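Local coordinates for protein S12 family peptidase (Streptomyces sp. 82F2, PDB 3WWX) that probably hydrolyses amide and peptide bonds next to D-amino acids, as a serine-type amidohydrolase of the beta-lactamase-like S12 family, at residues L287-L292 against E297-G302; P115-K120 against D132-K137; L64-E69 against E171-R176. One frame throughout, in Å; residues are numbered along the deposited sequence.

Interaction 1. Residues L287-L292 against E297-G302; sequences LMKDKL and EVWGHG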
# COMPACT_ATOMS: atom_id res chain seq x y z
N LEU A 287 4.42 -6.89 -1.38
CA LEU A 287 3.43 -7.86 -0.91
C LEU A 287 3.95 -8.49 0.36
O LEU A 287 5.13 -8.78 0.44
CB LEU A 287 3.23 -8.93 -1.98
CG LEU A 287 2.12 -9.94 -1.72
CD1 LEU A 287 0.72 -9.32 -1.83
CD2 LEU A 287 2.25 -11.09 -2.69
N MET A 288 3.08 -8.69 1.35
CA MET A 288 3.49 -9.23 2.65
C MET A 288 2.80 -10.55 2.90
O MET A 288 1.69 -10.75 2.42
CB MET A 288 3.06 -8.28 3.75
CG MET A 288 4.00 -7.16 3.96
SD MET A 288 3.62 -6.26 5.48
CE MET A 288 1.95 -5.73 5.13
N LYS A 289 3.45 -11.43 3.66
CA LYS A 289 2.82 -12.66 4.15
C LYS A 289 2.82 -12.65 5.67
O LYS A 289 3.67 -12.04 6.31
CB LYS A 289 3.54 -13.91 3.64
CG LYS A 289 4.81 -14.26 4.36
CD LYS A 289 5.39 -15.60 3.92
CE LYS A 289 6.66 -15.87 4.69
NZ LYS A 289 7.31 -17.15 4.30
N ASP A 290 1.84 -13.33 6.26
CA ASP A 290 1.77 -13.47 7.71
C ASP A 290 1.09 -14.80 7.96
O ASP A 290 0.23 -15.20 7.20
CB ASP A 290 0.96 -12.32 8.31
CG ASP A 290 1.06 -12.23 9.83
OD1 ASP A 290 1.86 -12.97 10.44
OD2 ASP A 290 0.33 -11.39 10.39
N LYS A 291 1.50 -15.49 9.01
CA LYS A 291 0.77 -16.67 9.44
C LYS A 291 -0.01 -16.33 10.70
O LYS A 291 0.57 -15.91 11.71
CB LYS A 291 1.71 -17.83 9.72
CG LYS A 291 0.91 -19.07 10.06
CD LYS A 291 1.49 -20.33 9.47
CE LYS A 291 2.85 -20.61 10.02
NZ LYS A 291 2.86 -20.50 11.50
N LEU A 292 -1.32 -16.51 10.63
CA LEU A 292 -2.21 -16.10 11.71
C LEU A 292 -2.28 -17.15 12.82
O LEU A 292 -1.66 -18.21 12.72
CB LEU A 292 -3.59 -15.81 11.14
CG LEU A 292 -3.59 -14.80 9.98
CD1 LEU A 292 -4.98 -14.69 9.42
CD2 LEU A 292 -3.08 -13.42 10.44
N GLU A 297 -2.22 -18.84 6.46
CA GLU A 297 -1.27 -17.90 5.90
C GLU A 297 -1.99 -16.96 4.95
O GLU A 297 -2.70 -17.39 4.04
CB GLU A 297 -0.20 -18.69 5.14
CG GLU A 297 0.84 -17.85 4.45
CD GLU A 297 1.78 -18.69 3.60
OE1 GLU A 297 1.53 -18.90 2.38
OE2 GLU A 297 2.79 -19.12 4.18
N VAL A 298 -1.80 -15.66 5.17
CA VAL A 298 -2.41 -14.65 4.32
C VAL A 298 -1.36 -13.78 3.67
O VAL A 298 -0.27 -13.58 4.20
CB VAL A 298 -3.42 -13.77 5.08
CG1 VAL A 298 -4.65 -14.60 5.43
CG2 VAL A 298 -2.81 -13.14 6.33
N TRP A 299 -1.73 -13.29 2.49
CA TRP A 299 -0.89 -12.46 1.63
C TRP A 299 -1.64 -11.18 1.33
O TRP A 299 -2.83 -11.19 1.03
CB TRP A 299 -0.58 -13.20 0.31
CG TRP A 299 0.29 -14.39 0.53
CD1 TRP A 299 -0.10 -15.64 0.93
CD2 TRP A 299 1.71 -14.44 0.39
NE1 TRP A 299 1.00 -16.45 1.07
CE2 TRP A 299 2.12 -15.75 0.73
CE3 TRP A 299 2.69 -13.51 0.02
CZ2 TRP A 299 3.45 -16.15 0.70
CZ3 TRP A 299 4.01 -13.90 -0.01
CH2 TRP A 299 4.39 -15.21 0.34
N GLY A 300 -0.95 -10.05 1.38
CA GLY A 300 -1.64 -8.79 1.13
C GLY A 300 -0.78 -7.61 1.52
O GLY A 300 0.44 -7.67 1.40
N HIS A 301 -1.40 -6.55 1.99
CA HIS A 301 -0.66 -5.35 2.36
C HIS A 301 -1.58 -4.48 3.19
O HIS A 301 -2.79 -4.48 2.99
CB HIS A 301 -0.21 -4.61 1.09
CG HIS A 301 1.09 -3.86 1.23
ND1 HIS A 301 1.20 -2.64 1.85
CD2 HIS A 301 2.33 -4.16 0.76
CE1 HIS A 301 2.46 -2.23 1.78
NE2 HIS A 301 3.16 -3.13 1.13
N GLY A 302 -0.99 -3.73 4.11
CA GLY A 302 -1.76 -2.72 4.83
C GLY A 302 -1.60 -1.39 4.13
O GLY A 302 -0.68 -1.19 3.34

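Interaction 2. Residues P115-K120 against D132-K137; sequences PAFQAK and DTWTPK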
# COMPACT_ATOMS: atom_id res chain seq x y z
N PRO A 115 12.39 15.47 8.54
CA PRO A 115 11.70 16.36 9.48
C PRO A 115 10.92 17.50 8.83
O PRO A 115 9.80 17.77 9.26
CB PRO A 115 12.85 16.87 10.36
CG PRO A 115 13.82 15.73 10.35
CD PRO A 115 13.78 15.21 8.93
N ALA A 116 11.47 18.14 7.80
CA ALA A 116 10.74 19.22 7.13
C ALA A 116 9.51 18.69 6.40
O ALA A 116 8.42 19.30 6.43
CB ALA A 116 11.64 19.97 6.18
N PHE A 117 9.65 17.54 5.76
CA PHE A 117 8.49 16.92 5.10
C PHE A 117 7.40 16.63 6.12
O PHE A 117 6.21 16.88 5.88
CB PHE A 117 8.90 15.63 4.39
CG PHE A 117 7.80 15.02 3.53
CD1 PHE A 117 7.63 15.41 2.20
CD2 PHE A 117 6.94 14.09 4.06
CE1 PHE A 117 6.60 14.85 1.42
CE2 PHE A 117 5.91 13.54 3.29
CZ PHE A 117 5.76 13.92 1.98
N GLN A 118 7.79 16.09 7.26
CA GLN A 118 6.81 15.79 8.29
C GLN A 118 6.11 17.04 8.79
O GLN A 118 4.92 17.02 9.07
CB GLN A 118 7.48 15.12 9.48
CG GLN A 118 7.99 13.72 9.20
CD GLN A 118 8.15 12.92 10.47
OE1 GLN A 118 9.22 12.37 10.74
NE2 GLN A 118 7.10 12.84 11.26
N ALA A 119 6.85 18.12 8.94
CA ALA A 119 6.23 19.35 9.41
C ALA A 119 5.19 19.88 8.43
O ALA A 119 4.20 20.49 8.85
CB ALA A 119 7.30 20.40 9.66
N LYS A 120 5.40 19.66 7.14
CA LYS A 120 4.47 20.15 6.12
C LYS A 120 3.29 19.21 5.92
O LYS A 120 2.21 19.67 5.64
CB LYS A 120 5.18 20.33 4.78
CG LYS A 120 6.16 21.49 4.73
CD LYS A 120 6.64 21.67 3.30
CE LYS A 120 7.66 22.78 3.13
NZ LYS A 120 8.96 22.40 3.73
N ASP A 132 -0.57 20.85 -1.95
CA ASP A 132 0.68 21.07 -2.69
C ASP A 132 1.01 19.86 -3.57
O ASP A 132 0.76 18.70 -3.20
CB ASP A 132 1.85 21.29 -1.73
CG ASP A 132 1.78 22.61 -0.98
OD1 ASP A 132 0.82 23.39 -1.15
OD2 ASP A 132 2.69 22.81 -0.17
N THR A 133 1.56 20.15 -4.75
CA THR A 133 1.99 19.11 -5.67
C THR A 133 3.44 18.78 -5.46
O THR A 133 4.31 19.66 -5.46
CB THR A 133 1.75 19.53 -7.13
OG1 THR A 133 0.34 19.60 -7.36
CG2 THR A 133 2.36 18.51 -8.09
N TRP A 134 3.69 17.49 -5.28
CA TRP A 134 5.03 16.94 -5.12
C TRP A 134 5.35 16.08 -6.31
O TRP A 134 4.68 15.06 -6.53
CB TRP A 134 5.12 16.07 -3.87
CG TRP A 134 4.81 16.78 -2.60
CD1 TRP A 134 3.57 17.06 -2.11
CD2 TRP A 134 5.75 17.30 -1.67
NE1 TRP A 134 3.68 17.74 -0.92
CE2 TRP A 134 5.01 17.89 -0.62
CE3 TRP A 134 7.15 17.32 -1.60
CZ2 TRP A 134 5.63 18.50 0.47
CZ3 TRP A 134 7.75 17.93 -0.53
CH2 TRP A 134 7.00 18.51 0.50
N THR A 135 6.37 16.44 -7.07
CA THR A 135 6.83 15.57 -8.14
C THR A 135 7.59 14.39 -7.56
O THR A 135 8.16 14.47 -6.49
CB THR A 135 7.75 16.29 -9.12
OG1 THR A 135 8.94 16.70 -8.44
CG2 THR A 135 7.05 17.50 -9.73
N PRO A 136 7.60 13.26 -8.27
CA PRO A 136 8.42 12.14 -7.79
C PRO A 136 9.87 12.56 -7.58
O PRO A 136 10.45 12.20 -6.56
CB PRO A 136 8.27 11.09 -8.89
CG PRO A 136 6.86 11.37 -9.44
CD PRO A 136 6.74 12.88 -9.41
N LYS A 137 10.45 13.34 -8.49
CA LYS A 137 11.84 13.74 -8.29
C LYS A 137 12.00 14.63 -7.06
O LYS A 137 13.04 14.57 -6.39
CB LYS A 137 12.41 14.41 -9.56
CG LYS A 137 11.64 15.60 -10.05
CD LYS A 137 12.23 16.15 -11.37
CE LYS A 137 11.44 17.36 -11.86
NZ LYS A 137 12.10 18.05 -13.01

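Interaction 3. Residues L64-E69 against E171-R176; sequences LQLQAE and EKVTGR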
# COMPACT_ATOMS: atom_id res chain seq x y z
N LEU A 64 6.74 -6.37 -12.38
CA LEU A 64 6.87 -7.80 -12.65
C LEU A 64 6.33 -8.18 -14.03
O LEU A 64 6.92 -9.05 -14.69
CB LEU A 64 6.23 -8.61 -11.51
CG LEU A 64 7.08 -8.63 -10.24
CD1 LEU A 64 6.23 -8.90 -9.01
CD2 LEU A 64 8.18 -9.68 -10.36
N GLN A 65 5.26 -7.55 -14.47
CA GLN A 65 4.81 -7.75 -15.84
C GLN A 65 5.86 -7.27 -16.83
O GLN A 65 6.13 -7.96 -17.82
CB GLN A 65 3.49 -7.04 -16.10
CG GLN A 65 2.29 -7.64 -15.38
CD GLN A 65 1.00 -7.09 -15.91
OE1 GLN A 65 0.97 -6.10 -16.63
NE2 GLN A 65 -0.11 -7.76 -15.57
N LEU A 66 6.44 -6.10 -16.60
CA LEU A 66 7.43 -5.58 -17.53
C LEU A 66 8.63 -6.51 -17.62
O LEU A 66 9.19 -6.71 -18.70
CB LEU A 66 7.86 -4.16 -17.15
CG LEU A 66 6.77 -3.10 -17.26
CD1 LEU A 66 7.23 -1.82 -16.58
CD2 LEU A 66 6.39 -2.84 -18.73
N GLN A 67 9.02 -7.11 -16.50
CA GLN A 67 10.11 -8.07 -16.50
C GLN A 67 9.71 -9.32 -17.30
O GLN A 67 10.53 -9.87 -18.05
CB GLN A 67 10.56 -8.45 -15.08
CG GLN A 67 11.60 -9.57 -15.08
CD GLN A 67 12.15 -9.89 -13.72
OE1 GLN A 67 13.32 -9.61 -13.43
NE2 GLN A 67 11.32 -10.49 -12.87
N ALA A 68 8.48 -9.78 -17.12
CA ALA A 68 7.96 -10.95 -17.85
C ALA A 68 7.92 -10.69 -19.35
O ALA A 68 7.99 -11.64 -20.14
CB ALA A 68 6.59 -11.30 -17.35
N GLU A 69 7.81 -9.43 -19.74
CA GLU A 69 7.78 -9.04 -21.15
C GLU A 69 9.20 -8.84 -21.70
O GLU A 69 9.37 -8.47 -22.86
CB GLU A 69 6.92 -7.78 -21.35
CG GLU A 69 5.44 -8.02 -21.04
CD GLU A 69 4.59 -6.76 -20.97
OE1 GLU A 69 5.10 -5.65 -21.21
OE2 GLU A 69 3.38 -6.89 -20.67
N GLU A 171 8.05 4.50 -15.50
CA GLU A 171 7.94 5.56 -16.48
C GLU A 171 9.09 5.47 -17.51
O GLU A 171 8.86 5.71 -18.69
CB GLU A 171 7.90 6.95 -15.82
CG GLU A 171 7.69 8.04 -16.86
CD GLU A 171 7.35 9.41 -16.31
OE1 GLU A 171 7.66 10.39 -17.01
OE2 GLU A 171 6.74 9.52 -15.23
N LYS A 172 10.30 5.13 -17.06
CA LYS A 172 11.45 5.05 -17.98
C LYS A 172 11.26 3.87 -18.94
O LYS A 172 11.50 4.00 -20.14
CB LYS A 172 12.75 4.89 -17.21
CG LYS A 172 14.02 4.94 -18.06
CD LYS A 172 14.19 6.27 -18.81
CE LYS A 172 14.17 7.51 -17.90
NZ LYS A 172 15.43 7.71 -17.12
N VAL A 173 10.83 2.73 -18.42
CA VAL A 173 10.61 1.55 -19.25
C VAL A 173 9.51 1.76 -20.28
O VAL A 173 9.66 1.38 -21.45
CB VAL A 173 10.30 0.29 -18.40
CG1 VAL A 173 9.94 -0.91 -19.28
CG2 VAL A 173 11.46 -0.06 -17.50
N THR A 174 8.39 2.36 -19.86
CA THR A 174 7.19 2.44 -20.69
C THR A 174 7.08 3.74 -21.50
O THR A 174 6.31 3.79 -22.46
CB THR A 174 5.90 2.33 -19.84
OG1 THR A 174 5.81 3.46 -18.95
CG2 THR A 174 5.86 1.03 -19.07
N GLY A 175 7.82 4.78 -21.11
CA GLY A 175 7.68 6.09 -21.72
C GLY A 175 6.41 6.85 -21.37
O GLY A 175 6.11 7.88 -21.97
N ARG A 176 5.66 6.37 -20.37
CA ARG A 176 4.43 7.04 -19.94
C ARG A 176 4.38 7.05 -18.41
O ARG A 176 5.02 6.23 -17.78
CB ARG A 176 3.20 6.30 -20.46
CG ARG A 176 3.10 6.13 -21.98
CD ARG A 176 1.74 5.58 -22.36
NE ARG A 176 0.70 6.60 -22.26
CZ ARG A 176 -0.61 6.35 -22.25
NH1 ARG A 176 -1.07 5.11 -22.33
NH2 ARG A 176 -1.46 7.36 -22.16

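Interaction 1. Residues L287-L292 against E297-G302
Lys289 lies flat on the indole of Trp299, its CB 3.4 Å from the centroid of the six-membered ring and only 2° off the ring normal, a CH-pi contact over the face. Its CG is placed between the backbone N and the carbonyl carbon (chi1 79°), from where the extended chain runs in the same direction as the tryptophan and brings CD to 3.7 Å from Trp299 CH2. Leu287 meets the same indole at about a right angle, CD2 lying 3.7 Å from Trp299 CE3. Rotation of the ring is further restrained by Glu297, whose OE1 accepts from Trp299 NE1 at 2.8 Å; it sits at the ring edge, in the indole plane, although the N-H comes in from above the carboxylate plane. Beneath these side chains two strands run antiparallel at 159°, joined by four backbone hydrogen bonds, among them Met288 N to Gly300 O at 2.8 Å. On the other face of the sheet, Met288 bends at its end, carrying CE over one face of the His301 ring and to 3.8 Å from His301 CA. Both ring nitrogens of that histidine are engaged: ND1 donates to Gly302 O at 2.8 Å, nearly in the ring plane, while NE2 bonds Tyr283 OH. Farther along, Leu292 crosses Val298 with CD1 4.0 Å from Val298 CG1, and helix 334-343 packs against this leucine. The whole is a beta hairpin within the antiparallel sheet of the beta-lactamase-like fold; His301 and Gly302 are consistent with the start of the family's HxG motif, and the same strand continues to Gly304 and Ile305, which line the pocket holding octane 1,8-diamine.

Interaction 2. Residues P115-K120 against D132-K137
Phe117, on the short helix 115-121, and Trp134, on the loop entering helix 136-144, have their CA atoms 10.8 Å apart, so the backbones stay well separated and long side chains bridge the gap. They do so as an edge-to-face aromatic pair in the helical part of the beta-lactamase-like fold. The ring centroids of Phe117 and the six-membered ring of Trp134 are 4.8 Å apart, with the planes inclined at 60°, short of a perpendicular T. The phenyl rim is the part presented: CE1 stands over the six-membered ring, 3.6 Å above the indole plane and to one side of the indole as a whole, while CD1 is 3.6 Å from Trp134 CH2. With CG of Phe117 opposite the backbone N (chi1 -172°), the phenyl leaves its helix towards the indole. Its ring also makes an edge-to-face pair with Tyr111, and Leu139 of helix 136-144 touches both Phe117 and Trp134. Polar bonds around these rings fix the loop: Ser232 OG bonds Trp134 N, and one residue on, Thr135 is the N-cap of helix 136-144, its OG1 bonded to Gln138 N. The side chain of Phe117 is about 9 Å from the bound octane 1,8-diamine, and Phe122, just past the helix, lines that pocket. Lys120 approaches the indole from another direction, its aliphatic chain at the ring edge close to the plane, with CD 4.2 Å from Trp134 CH2.

Interaction 3. Residues L64-E69 against E171-R176
Thr174 OG1 has two partners in the chain: it donates to the carbonyl of Ile170, one turn back in helix 160-174, and accepts from Arg176 N at 3.2 Å. The second bond defines an ST turn at the helix C-terminus, where Gly175 leaves helical geometry with positive phi (73°) yet keeps a backbone bond from its N to Glu171 O, 2.8 Å long. Holding OG1 between the backbone N and the carbonyl carbon (chi1 64°) leaves the methyl CG2 beside the backbone N, turned to the neighbouring helix. There it meets Leu66, near the C-terminal end of helix 55-68. No polar bond links the two segments; the contact is wholly aliphatic and small, and the nearest CA atoms, those of Leu66 and Val173, are 8.0 Å apart. Leu66 and Val173 reach for each other tip to tip, whereas Thr174 crosses the leucine at about a right angle. Leu66 CD1 sits 3.9 Å from Val173 CG1 and also reaches Thr174 CG2, at 4.0 Å. Arg185 of helix 178-187 also touches Leu66, and its NH1 bonds Gln65 OE1 and forms a salt bridge with Glu69 OE2, so this arginine ties a third helix to the end of helix 55-68. Judged by the family, the SxxK motif of the active site probably lies at the N-terminal end of that helix, straddling its start; the packing described here is at the far end, joining two helices of the helical part of the fold. The second leucine branch meets both residues, Leu66 CD2 lying 3.9 Å from Thr174 CG2 and 4.1 Å from Val173 CG1.

Interaction 1 lies in the antiparallel sheet, whereas interactions 2 and 3 lie among the helices of the same beta-lactamase-like chain. The three centres are 26 to 30 Å apart, and no two contacts touch. Along the chain, residues 64-69 come first, then both segments of interaction 2, then 171-176, and last the hairpin of interaction 1. Helices 136-144 and 160-174 are consecutive, which relates interactions 2 and 3. Gly302 and the side chain of Phe117 are each about 9 Å from the bound octane 1,8-diamine. Interactions 1 and 2 lie on opposite sides of the chain's centre, yet both belong to elements leading to residues of that pocket, Phe122 after helix 115-121 and Gly304 and Ile305 on strand 297-305.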